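Local structure of aminoglycoside N(3)-acetyltransferase, AAC(3)-IVa (Escherichia coli, 6MN3) at residues Leu143-Gly148 with Gly214-Arg219; Ser100-Ala105 with Asp119-Pro124; Pro63-Leu68 with Phe104-Ala109. The protein probably transfers an acetyl group from acetyl-CoA to the 3-amino group of 2-deoxystreptamine aminoglycosides, giving resistance to gentamicin, tobramycin and apramycin. One frame throughout, in Å; residues are numbered along the deposited sequence.

Interaction 1. Residues Leu143-Gly148 with Gly214-Arg219; sequences LLLGVG and GHAFAR
Arg219 and Leu144 form a hydrogen-bonded pair between two antiparallel strands. Leu144 N donates to Arg219 O at 2.6 Å, and Arg219 N returns a bond to Leu144 O at 2.9 Å. A third backbone bond joins Gly146 N to Phe217 O.
The Arg219 side chain starts over the same sheet face as Leu144, with the two CB atoms 4.0 Å apart. CG and CD run on extended. The chain then bends at the CG-CD bond (chi3 -80°), and the guanidinium turns to the loop after Leu145. Arg219 NE donates to a water at 2.9 Å, which lies in the guanidinium plane. The water also lies within hydrogen-bonding distance of Val147 O and Phe217 O, one on each segment, and probably shares its protons among the acceptors around it. Arg219 NH2 makes a weak bond to Val147 O at 3.2 Å and touches Gly148 CA. NH1 leaves the contact and forms a salt bridge with Asp199. The ring of Phe217 sends CE1 over one guanidinium face, 3.3 Å above its plane.
On the other sheet face the packing is apolar. Leu145 CD1 rests 4.0 Å from Ala218 CB.
Both strands belong to the mixed central sheet. Strand 26-31 flanks strand 141-145 on its far side, and strand 208-213 flanks strand 216-222. Helix 33-36 lies against Leu145 and Ala216.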
loop_
_atom_site.group_PDB
_atom_site.type_symbol
_atom_site.label_atom_id
_atom_site.label_comp_id
_atom_site.label_asym_id
_atom_site.label_seq_id
_atom_site.Cartn_x
_atom_site.Cartn_y
_atom_site.Cartn_z
ATOM N N LEU A 143 -3.234 6.896 -0.591
ATOM C CA LEU A 143 -2.813 7.878 0.399
ATOM C C LEU A 143 -1.527 7.381 1.044
ATOM O O LEU A 143 -1.521 6.342 1.713
ATOM C CB LEU A 143 -3.905 8.100 1.441
ATOM C CG LEU A 143 -3.533 9.015 2.609
ATOM C CD1 LEU A 143 -3.087 10.373 2.094
ATOM C CD2 LEU A 143 -4.700 9.157 3.578
ATOM N N LEU A 144 -0.438 8.113 0.829
ATOM C CA LEU A 144 0.831 7.842 1.493
ATOM C C LEU A 144 0.889 8.708 2.745
ATOM O O LEU A 144 1.066 9.928 2.659
ATOM C CB LEU A 144 2.004 8.127 0.560
ATOM C CG LEU A 144 2.018 7.360 -0.764
ATOM C CD1 LEU A 144 3.359 7.534 -1.460
ATOM C CD2 LEU A 144 1.715 5.886 -0.542
ATOM N N LEU A 145 0.735 8.080 3.906
ATOM C CA LEU A 145 0.532 8.778 5.173
ATOM C C LEU A 145 1.796 8.646 6.020
ATOM O O LEU A 145 1.971 7.674 6.757
ATOM C CB LEU A 145 -0.690 8.213 5.891
ATOM C CG LEU A 145 -1.244 9.039 7.044
ATOM C CD1 LEU A 145 -1.287 10.498 6.647
ATOM C CD2 LEU A 145 -2.626 8.542 7.432
ATOM N N GLY A 146 2.672 9.641 5.919
ATOM C CA GLY A 146 3.911 9.607 6.670
ATOM C C GLY A 146 4.922 8.604 6.171
ATOM O O GLY A 146 5.847 8.252 6.909
ATOM N N VAL A 147 4.763 8.118 4.939
ATOM C CA VAL A 147 5.718 7.217 4.309
ATOM C C VAL A 147 5.974 7.709 2.892
ATOM O O VAL A 147 5.180 8.452 2.312
ATOM C CB VAL A 147 5.231 5.750 4.285
ATOM C CG1 VAL A 147 5.046 5.216 5.696
ATOM C CG2 VAL A 147 3.940 5.626 3.485
ATOM N N GLY A 148 7.109 7.285 2.339
ATOM C CA GLY A 148 7.482 7.624 0.983
ATOM C C GLY A 148 6.902 6.654 -0.028
ATOM O O GLY A 148 6.058 5.810 0.279
ATOM N N GLY A 214 -2.451 15.222 10.432
ATOM C CA GLY A 214 -1.808 15.172 11.733
ATOM C C GLY A 214 -0.496 15.924 11.652
ATOM O O GLY A 214 -0.438 17.054 11.157
ATOM N N HIS A 215 0.575 15.298 12.126
ATOM C CA HIS A 215 1.910 15.858 11.974
ATOM C C HIS A 215 2.624 15.338 10.734
ATOM O O HIS A 215 3.764 15.736 10.479
ATOM C CB HIS A 215 2.754 15.560 13.216
ATOM C CG HIS A 215 2.197 16.140 14.477
ATOM N ND1 HIS A 215 2.645 17.328 15.012
ATOM C CD2 HIS A 215 1.222 15.697 15.306
ATOM C CE1 HIS A 215 1.972 17.591 16.118
ATOM N NE2 HIS A 215 1.103 16.617 16.319
ATOM N N ALA A 216 1.977 14.481 9.953
ATOM C CA ALA A 216 2.646 13.752 8.887
ATOM C C ALA A 216 2.577 14.499 7.564
ATOM O O ALA A 216 1.575 15.147 7.248
ATOM C CB ALA A 216 2.027 12.364 8.719
ATOM N N PHE A 217 3.662 14.408 6.802
ATOM C CA PHE A 217 3.639 14.759 5.389
ATOM C C PHE A 217 2.845 13.695 4.638
ATOM O O PHE A 217 3.221 12.518 4.636
ATOM C CB PHE A 217 5.071 14.860 4.864
ATOM C CG PHE A 217 5.172 15.200 3.404
ATOM C CD1 PHE A 217 5.749 14.311 2.511
ATOM C CD2 PHE A 217 4.710 16.415 2.926
ATOM C CE1 PHE A 217 5.850 14.622 1.167
ATOM C CE2 PHE A 217 4.810 16.731 1.583
ATOM C CZ PHE A 217 5.380 15.832 0.703
ATOM N N ALA A 218 1.736 14.093 4.025
ATOM C CA ALA A 218 0.844 13.160 3.352
ATOM C C ALA A 218 0.863 13.399 1.851
ATOM O O ALA A 218 0.918 14.544 1.393
ATOM C CB ALA A 218 -0.586 13.283 3.878
ATOM N N ARG A 219 0.814 12.310 1.088
ATOM C CA ARG A 219 0.792 12.368 -0.366
ATOM C C ARG A 219 -0.391 11.562 -0.870
ATOM O O ARG A 219 -0.622 10.440 -0.409
ATOM C CB ARG A 219 2.099 11.841 -0.962
ATOM C CG ARG A 219 3.198 12.887 -1.003
ATOM C CD ARG A 219 4.547 12.273 -1.307
ATOM N NE ARG A 219 5.146 11.655 -0.132
ATOM C CZ ARG A 219 6.452 11.482 0.034
ATOM N NH1 ARG A 219 7.300 11.888 -0.901
ATOM N NH2 ARG A 219 6.911 10.910 1.137
HETATM O O HOH W 1 4.216 10.916 2.487
#

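Interaction 2. Residues Ser100-Ala105 with Asp119-Pro124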
loop_
_atom_site.group_PDB
_atom_site.type_symbol
_atom_site.label_atom_id
_atom_site.label_comp_id
_atom_site.label_asym_id
_atom_site.label_seq_id
_atom_site.Cartn_x
_atom_site.Cartn_y
_atom_site.Cartn_z
ATOM N N SER A 100 -8.255 -10.478 3.215
ATOM C CA SER A 100 -7.960 -11.529 2.253
ATOM C C SER A 100 -7.521 -12.801 2.970
ATOM O O SER A 100 -6.997 -12.764 4.087
ATOM C CB SER A 100 -6.878 -11.072 1.275
ATOM O OG SER A 100 -7.248 -9.869 0.624
ATOM N N ALA A 101 -7.743 -13.934 2.316
ATOM C CA ALA A 101 -7.442 -15.246 2.892
ATOM C C ALA A 101 -6.160 -15.832 2.316
ATOM O O ALA A 101 -6.108 -17.000 1.934
ATOM C CB ALA A 101 -8.618 -16.193 2.681
ATOM N N HIS A 102 -5.106 -15.026 2.247
ATOM C CA HIS A 102 -3.804 -15.481 1.782
ATOM C C HIS A 102 -2.736 -14.632 2.454
ATOM O O HIS A 102 -3.023 -13.522 2.915
ATOM C CB HIS A 102 -3.693 -15.403 0.251
ATOM C CG HIS A 102 -4.174 -14.112 -0.334
ATOM N ND1 HIS A 102 -3.404 -12.969 -0.351
ATOM C CD2 HIS A 102 -5.342 -13.788 -0.937
ATOM C CE1 HIS A 102 -4.079 -11.995 -0.935
ATOM N NE2 HIS A 102 -5.258 -12.466 -1.300
ATOM N N PRO A 103 -1.496 -15.128 2.537
ATOM C CA PRO A 103 -0.464 -14.409 3.306
ATOM C C PRO A 103 -0.130 -13.022 2.780
ATOM O O PRO A 103 0.576 -12.280 3.473
ATOM C CB PRO A 103 0.756 -15.338 3.218
ATOM C CG PRO A 103 0.481 -16.231 2.053
ATOM C CD PRO A 103 -0.999 -16.424 2.044
ATOM N N PHE A 104 -0.599 -12.648 1.592
ATOM C CA PHE A 104 -0.376 -11.301 1.083
ATOM C C PHE A 104 -1.675 -10.510 1.142
ATOM O O PHE A 104 -2.125 -9.959 0.132
ATOM C CB PHE A 104 0.175 -11.355 -0.342
ATOM C CG PHE A 104 1.177 -12.452 -0.556
ATOM C CD1 PHE A 104 2.422 -12.395 0.050
ATOM C CD2 PHE A 104 0.873 -13.543 -1.352
ATOM C CE1 PHE A 104 3.348 -13.405 -0.140
ATOM C CE2 PHE A 104 1.794 -14.555 -1.544
ATOM C CZ PHE A 104 3.033 -14.486 -0.938
ATOM N N ALA A 105 -2.270 -10.436 2.327
ATOM C CA ALA A 105 -3.636 -9.966 2.469
ATOM C C ALA A 105 -3.712 -8.444 2.563
ATOM O O ALA A 105 -2.741 -7.755 2.889
ATOM C CB ALA A 105 -4.287 -10.586 3.706
ATOM N N ASP A 119 -10.225 -12.022 -3.941
ATOM C CA ASP A 119 -9.408 -12.882 -4.788
ATOM C C ASP A 119 -8.542 -13.846 -3.975
ATOM O O ASP A 119 -8.119 -13.527 -2.861
ATOM C CB ASP A 119 -8.521 -12.039 -5.690
ATOM C CG ASP A 119 -9.318 -11.248 -6.701
ATOM O OD1 ASP A 119 -10.566 -11.247 -6.611
ATOM O OD2 ASP A 119 -8.698 -10.628 -7.587
ATOM N N PRO A 120 -8.262 -15.045 -4.525
ATOM C CA PRO A 120 -7.384 -16.002 -3.830
ATOM C C PRO A 120 -5.924 -15.575 -3.843
ATOM O O PRO A 120 -5.619 -14.420 -4.146
ATOM C CB PRO A 120 -7.600 -17.302 -4.615
ATOM C CG PRO A 120 -7.972 -16.842 -5.988
ATOM C CD PRO A 120 -8.778 -15.588 -5.795
ATOM N N LEU A 121 -5.020 -16.498 -3.534
ATOM C CA LEU A 121 -3.603 -16.161 -3.400
ATOM C C LEU A 121 -3.047 -15.727 -4.752
ATOM O O LEU A 121 -3.072 -16.518 -5.707
ATOM C CB LEU A 121 -2.816 -17.350 -2.847
ATOM C CG LEU A 121 -1.438 -17.059 -2.225
ATOM C CD1 LEU A 121 -0.999 -18.194 -1.303
ATOM C CD2 LEU A 121 -0.360 -16.781 -3.265
ATOM N N PRO A 122 -2.538 -14.492 -4.884
ATOM C CA PRO A 122 -1.918 -14.083 -6.150
ATOM C C PRO A 122 -0.401 -14.205 -6.117
ATOM O O PRO A 122 0.240 -13.774 -5.154
ATOM C CB PRO A 122 -2.363 -12.619 -6.298
ATOM C CG PRO A 122 -2.931 -12.212 -4.921
ATOM C CD PRO A 122 -2.681 -13.350 -3.967
ATOM N N LEU A 123 0.185 -14.788 -7.162
ATOM C CA LEU A 123 1.634 -14.917 -7.282
ATOM C C LEU A 123 2.092 -14.237 -8.566
ATOM O O LEU A 123 1.718 -14.692 -9.661
ATOM C CB LEU A 123 2.062 -16.389 -7.276
ATOM C CG LEU A 123 1.456 -17.298 -6.204
ATOM C CD1 LEU A 123 0.279 -18.086 -6.765
ATOM C CD2 LEU A 123 2.499 -18.234 -5.609
ATOM N N PRO A 124 2.892 -13.159 -8.507
ATOM C CA PRO A 124 3.423 -12.441 -7.339
ATOM C C PRO A 124 2.331 -11.787 -6.484
ATOM O O PRO A 124 1.195 -11.683 -6.944
ATOM C CB PRO A 124 4.335 -11.377 -7.972
ATOM C CG PRO A 124 4.686 -11.926 -9.305
ATOM C CD PRO A 124 3.445 -12.621 -9.762
#
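His102 packs its imidazole against Pro122 where two loops meet. Residues 100-105 form the turn of a beta hairpin between strands 98-99 and 106-109. Residues 119-124 come after helix 113-117 and have no regular structure.
The contact is one of side-chain shape. His102 places CG between its own backbone N and carbonyl carbon (chi1 47°), which aims the ring at the 119-124 loop. Pro122 CD sits over the imidazole in a CH-pi contact, 3.7 Å from the ring centroid and 12° off the normal. Within the turn, Phe104 N gives a weak bond to His102 ND1, which may help to set the rotation of the ring.
Leu121 extends with CG opposite its backbone N (chi1 -161°). Its two branches part. Leu121 CD1 touches Pro103 CD at 3.8 Å, while Leu121 CD2 meets the edge of the Phe104 ring, near its plane, 3.5 Å from Phe104 CE2. CG leans on His102 CB. Cys172 of strand 168-174 also packs on Leu121, Pro103 and Phe104. Asp119 turns its carboxylate to Arg134, not to the turn. Asp119 O lies at the imidazole edge, near its plane, 3.4 Å from His102 CD2; Pro120 O comes obliquely to that CD2, at 3.3 Å.

Interaction 3. Residues Pro63-Leu68 with Phe104-Ala109; sequences PSWSGL and FAFAAA
Phe106 and Trp65 set two flat rings against each other, with Pro63 over one face of Phe106. Pro63 CA makes a CH-pi contact there, 4.0 Å from the Phe106 ring centroid and 28° off the normal. Pro63 CB also nears the rim, at Phe106 CE1. Trp65 CZ3 comes to the same side of the ring, but obliquely and offset. Trp65 brings its six-membered ring edge-on to Phe106. The pair is an offset edge-to-face stack, with centroids 5.6 Å apart and planes at 71°. Phe106 CZ lies at the edge of the Trp65 ring, near its plane, 3.7 Å from Trp65 CZ3. The two side chains run side by side and point the same way. Trp65 reaches this place with CG between its backbone N and carbonyl carbon (chi1 53°).
The backbones belong to neighbouring antiparallel strands of the mixed central sheet. Pro63 ends strand 59-63 and forms a non-hydrogen-bonded bridge with Phe106, with CA atoms 4.4 Å apart. Next to it, Ser64 N donates to Ala105 O at 2.9 Å, tilted from the carbonyl plane.
Leu28 of strand 26-31 packs on both Pro63 and Phe106, and Ile117 of helix 113-117 also touches Phe106. Beyond the bridge, Trp65 CB rests 3.7 Å from Phe104 CA. Ser64 CB lies 4.0 Å from Ala107 CB, and Ser64 OG is hydrogen-bonded to Arg99 NE.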
loop_
_atom_site.group_PDB
_atom_site.type_symbol
_atom_site.label_atom_id
_atom_site.label_comp_id
_atom_site.label_asym_id
_atom_site.label_seq_id
_atom_site.Cartn_x
_atom_site.Cartn_y
_atom_site.Cartn_z
ATOM N N PRO A 63 -3.027 -2.310 3.501
ATOM C CA PRO A 63 -2.265 -3.562 3.472
ATOM C C PRO A 63 -2.385 -4.279 4.808
ATOM O O PRO A 63 -2.568 -3.657 5.857
ATOM C CB PRO A 63 -0.828 -3.101 3.205
ATOM C CG PRO A 63 -0.797 -1.678 3.652
ATOM C CD PRO A 63 -2.160 -1.130 3.352
ATOM N N SER A 64 -2.288 -5.607 4.761
ATOM C CA SER A 64 -2.535 -6.404 5.956
ATOM C C SER A 64 -1.882 -7.776 5.869
ATOM O O SER A 64 -2.478 -8.775 6.284
ATOM C CB SER A 64 -4.043 -6.552 6.181
ATOM O OG SER A 64 -4.330 -6.970 7.502
ATOM N N TRP A 65 -0.662 -7.843 5.341
ATOM C CA TRP A 65 0.026 -9.116 5.207
ATOM C C TRP A 65 0.926 -9.376 6.415
ATOM O O TRP A 65 1.223 -8.481 7.210
ATOM C CB TRP A 65 0.833 -9.166 3.910
ATOM C CG TRP A 65 1.778 -8.025 3.717
ATOM C CD1 TRP A 65 2.969 -7.829 4.355
ATOM C CD2 TRP A 65 1.620 -6.929 2.811
ATOM N NE1 TRP A 65 3.559 -6.672 3.906
ATOM C CE2 TRP A 65 2.752 -6.100 2.958
ATOM C CE3 TRP A 65 0.631 -6.565 1.892
ATOM C CZ2 TRP A 65 2.919 -4.931 2.221
ATOM C CZ3 TRP A 65 0.799 -5.403 1.162
ATOM C CH2 TRP A 65 1.934 -4.600 1.330
ATOM N N SER A 66 1.367 -10.630 6.538
ATOM C CA SER A 66 2.093 -11.094 7.716
ATOM C C SER A 66 3.605 -11.024 7.552
ATOM O O SER A 66 4.315 -10.708 8.514
ATOM C CB SER A 66 1.689 -12.533 8.045
ATOM O OG SER A 66 0.402 -12.582 8.629
ATOM N N GLY A 67 4.117 -11.327 6.360
ATOM C CA GLY A 67 5.543 -11.391 6.137
ATOM C C GLY A 67 6.200 -12.686 6.560
ATOM O O GLY A 67 7.375 -12.898 6.234
ATOM N N LEU A 68 5.489 -13.558 7.272
ATOM C CA LEU A 68 6.036 -14.843 7.693
ATOM C C LEU A 68 5.848 -15.852 6.565
ATOM O O LEU A 68 4.732 -16.320 6.323
ATOM C CB LEU A 68 5.357 -15.319 8.974
ATOM C CG LEU A 68 5.237 -14.298 10.107
ATOM C CD1 LEU A 68 4.139 -14.705 11.077
ATOM C CD2 LEU A 68 6.566 -14.137 10.831
ATOM N N PHE A 104 -0.599 -12.648 1.592
ATOM C CA PHE A 104 -0.376 -11.301 1.083
ATOM C C PHE A 104 -1.675 -10.510 1.142
ATOM O O PHE A 104 -2.125 -9.959 0.132
ATOM C CB PHE A 104 0.175 -11.355 -0.342
ATOM C CG PHE A 104 1.177 -12.452 -0.556
ATOM C CD1 PHE A 104 2.422 -12.395 0.050
ATOM C CD2 PHE A 104 0.873 -13.543 -1.352
ATOM C CE1 PHE A 104 3.348 -13.405 -0.140
ATOM C CE2 PHE A 104 1.794 -14.555 -1.544
ATOM C CZ PHE A 104 3.033 -14.486 -0.938
ATOM N N ALA A 105 -2.270 -10.436 2.327
ATOM C CA ALA A 105 -3.636 -9.966 2.469
ATOM C C ALA A 105 -3.712 -8.444 2.563
ATOM O O ALA A 105 -2.741 -7.755 2.889
ATOM C CB ALA A 105 -4.287 -10.586 3.706
ATOM N N PHE A 106 -4.899 -7.931 2.261
ATOM C CA PHE A 106 -5.290 -6.555 2.516
ATOM C C PHE A 106 -6.514 -6.559 3.424
ATOM O O PHE A 106 -7.134 -7.598 3.667
ATOM C CB PHE A 106 -5.601 -5.810 1.210
ATOM C CG PHE A 106 -4.382 -5.310 0.485
ATOM C CD1 PHE A 106 -4.113 -3.954 0.410
ATOM C CD2 PHE A 106 -3.514 -6.194 -0.135
ATOM C CE1 PHE A 106 -2.998 -3.488 -0.261
ATOM C CE2 PHE A 106 -2.396 -5.734 -0.808
ATOM C CZ PHE A 106 -2.138 -4.379 -0.871
ATOM N N ALA A 107 -6.864 -5.382 3.930
ATOM C CA ALA A 107 -8.065 -5.210 4.734
ATOM C C ALA A 107 -8.894 -4.082 4.143
ATOM O O ALA A 107 -8.349 -3.058 3.721
ATOM C CB ALA A 107 -7.728 -4.912 6.199
ATOM N N ALA A 108 -10.210 -4.271 4.110
ATOM C CA ALA A 108 -11.092 -3.296 3.489
ATOM C C ALA A 108 -12.409 -3.230 4.248
ATOM O O ALA A 108 -12.936 -4.255 4.688
ATOM C CB ALA A 108 -11.340 -3.633 2.014
ATOM N N ALA A 109 -12.932 -2.013 4.396
ATOM C CA ALA A 109 -14.206 -1.775 5.067
ATOM C C ALA A 109 -14.982 -0.739 4.271
ATOM O O ALA A 109 -14.488 0.371 4.050
ATOM C CB ALA A 109 -13.998 -1.303 6.510
#

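In the fold
Interactions 1 and 3 both join antiparallel neighbours of the central sheet, but on opposite sides of the chain's centre, with their own centres about 20 Å apart. Interaction 3 is the buried one and relies on aromatic packing beside one backbone bond. Interaction 1 is partly buried; it has several backbone bonds, and a charged side chain and a water serve its loop end. Interaction 2 is also only partly buried and joins loops through prolines, a leucine, a phenylalanine and an imidazole. It lies about 9 Å from interaction 3, centre to centre, and shares Phe104 and Ala105 with it. Phe104 touches both Leu121 and Trp65, so it takes part in both contacts.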